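Local coordinates for protein endoglucanase (Mytilus edulis, PDB 1WC2) that hydrolyses internal beta-1,4-glucosidic linkages of cellulose and related beta-glucans, is active on soluble carboxymethylcellulose, and also has expansin activity, at residues A[57-60]-A[66-69]. Sequence-based numbering, arbitrary orientation.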
ATOM      1  N   PHE A  57      -2.891   6.557  -6.171  1.00  5.29           N
ATOM      2  CA  PHE A  57      -4.164   6.807  -5.496  1.00  5.40           C
ATOM      3  C   PHE A  57      -5.178   7.443  -6.462  1.00  5.48           C
ATOM      4  O   PHE A  57      -6.344   7.017  -6.560  1.00  5.81           O
ATOM      5  CB  PHE A  57      -3.913   7.704  -4.269  1.00  5.53           C
ATOM      6  CG  PHE A  57      -5.162   8.052  -3.485  1.00  5.41           C
ATOM      7  CD1 PHE A  57      -5.672   7.180  -2.537  1.00  6.25           C
ATOM      8  CD2 PHE A  57      -5.827   9.246  -3.715  1.00  5.94           C
ATOM      9  CE1 PHE A  57      -6.829   7.513  -1.825  1.00  7.01           C
ATOM     10  CE2 PHE A  57      -6.977   9.577  -3.004  1.00  6.37           C
ATOM     11  CZ  PHE A  57      -7.481   8.717  -2.070  1.00  6.97           C
ATOM     12  N   ASP A  58      -4.716   8.466  -7.169  1.00  5.52           N
ATOM     13  CA  ASP A  58      -5.524   9.180  -8.151  1.00  6.58           C
ATOM     14  C   ASP A  58      -4.623  10.001  -9.077  1.00  6.94           C
ATOM     15  O   ASP A  58      -3.933  10.923  -8.626  1.00  7.55           O
ATOM     16  CB  ASP A  58      -6.519  10.131  -7.484  1.00  6.45           C
ATOM     17  CG  ASP A  58      -7.568  10.587  -8.455  1.00  6.71           C
ATOM     18  OD1 ASP A  58      -7.397  11.693  -9.037  1.00  7.46           O
ATOM     19  OD2 ASP A  58      -8.548   9.847  -8.706  1.00  8.23           O
ATOM     20  N   SER A  59      -4.652   9.693 -10.370  1.00  7.89           N
ATOM     21  CA  SER A  59      -3.774  10.353 -11.339  1.00  8.76           C
ATOM     22  C   SER A  59      -4.150  11.819 -11.567  1.00  8.34           C
ATOM     23  O   SER A  59      -3.316  12.601 -12.034  1.00  8.83           O
ATOM     24  CB  SER A  59      -3.783   9.601 -12.671  1.00  9.50           C
ATOM     25  OG  SER A  59      -5.031   9.742 -13.292  1.00 11.35           O
ATOM     26  N   GLY A  60      -5.397  12.173 -11.259  1.00  8.30           N
ATOM     27  CA  GLY A  60      -5.853  13.546 -11.297  1.00  8.71           C
ATOM     28  C   GLY A  60      -5.555  14.335 -10.026  1.00  8.92           C
ATOM     29  O   GLY A  60      -6.069  15.443  -9.859  1.00  9.67           O
ATOM     30  N   GLY A  66     -10.171   8.733  -4.421  1.00  6.67           N
ATOM     31  CA  GLY A  66      -9.329   8.496  -5.575  1.00  6.88           C
ATOM     32  C   GLY A  66      -9.750   7.272  -6.376  1.00  6.80           C
ATOM     33  O   GLY A  66     -10.401   6.360  -5.867  1.00  7.36           O
ATOM     34  N   GLN A  67      -9.314   7.250  -7.629  1.00  6.92           N
ATOM     35  CA  GLN A  67      -9.516   6.126  -8.561  1.00  8.05           C
ATOM     36  C   GLN A  67      -9.323   4.758  -7.926  1.00  7.29           C
ATOM     37  O   GLN A  67     -10.095   3.826  -8.193  1.00  8.27           O
ATOM     38  CB  GLN A  67      -8.519   6.214  -9.734  0.70  8.95           C
ATOM     39  CG  GLN A  67      -8.749   7.351 -10.722  0.70  9.82           C
ATOM     40  CD  GLN A  67      -7.596   7.515 -11.697  0.70 11.19           C
ATOM     41  OE1 GLN A  67      -6.420   7.477 -11.308  0.70 10.12           O
ATOM     42  NE2 GLN A  67      -7.926   7.675 -12.974  0.70 13.74           N
ATOM     43  N   HIS A  68      -8.249   4.610  -7.153  1.00  6.45           N
ATOM     44  CA  HIS A  68      -7.844   3.302  -6.662  1.00  6.36           C
ATOM     45  C   HIS A  68      -8.218   3.028  -5.208  1.00  6.32           C
ATOM     46  O   HIS A  68      -7.781   2.035  -4.646  1.00  6.92           O
ATOM     47  CB  HIS A  68      -6.367   3.046  -7.001  1.00  6.34           C
ATOM     48  CG  HIS A  68      -6.154   2.836  -8.471  1.00  6.33           C
ATOM     49  ND1 HIS A  68      -5.151   3.447  -9.194  1.00  6.80           N
ATOM     50  CD2 HIS A  68      -6.867   2.108  -9.365  1.00  7.32           C
ATOM     51  CE1 HIS A  68      -5.239   3.076 -10.461  1.00  7.06           C
ATOM     52  NE2 HIS A  68      -6.275   2.268 -10.590  1.00  7.91           N
ATOM     53  N   CYS A  69      -9.076   3.867  -4.624  1.00  6.21           N
ATOM     54  CA  CYS A  69      -9.694   3.517  -3.341  1.00  6.81           C
ATOM     55  C   CYS A  69     -10.397   2.159  -3.441  1.00  6.78           C
ATOM     56  O   CYS A  69     -11.151   1.916  -4.380  1.00  7.28           O
ATOM     57  CB  CYS A  69     -10.730   4.566  -2.929  1.00  6.67           C
ATOM     58  SG  CYS A  69     -10.055   6.030  -2.105  1.00  7.04           S
TER
HETATM   59  O   HOH W   1      -5.965   8.030 -15.187  1.00 17.18           O
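Asp-58 and Gln-67 cross their side chains at about a right angle, and each accepts a backbone N-H of the opposite segment, Asp-58 from Gln-67 and Gln-67 from Ser-59. With CG of Asp-58 anti to the backbone N (chi1 -165°), OD2 is carried to Gln-67 N and accepts a hydrogen bond from it at 2.9 Å through the anti lone pair. The Gln-67 chain, extended beyond CG, runs past this carboxylate, and the carboxylate and amide planes are 56° apart. Gln-67 OE1 accepts a hydrogen bond from Ser-59 N at 3.0 Å; that bond is nearly straight at N-H, but the donor stands above the carbonyl plane. A water links Ser-59 OG to Gln-67 NE2, and Gln-118 also donates to OE1. A further bond joins the backbones: His-68 N, in the third residue of the type I turn from Gly-66 to Cys-69, donates to Phe-57 O at 3.1 Å with an N-H...O angle of 172°. The Phe-57 ring packs against the two ends of that turn: Gly-66 CA sits over one face, 4.1 Å from the centroid, a CH-pi contact, while Cys-69 SG approaches obliquely, 3.6 Å from Phe-57 CE1. His-68 turns elsewhere, stacking on the Tyr-56 ring and bonding through ND1 to Tyr-56 O. The contact thus folds back on itself the loop from helix 54-57 to strand 72-78 of the double-psi barrel, with Ala-29 and Cys-30, the disulfide partner of Cys-69, packed against Phe-57.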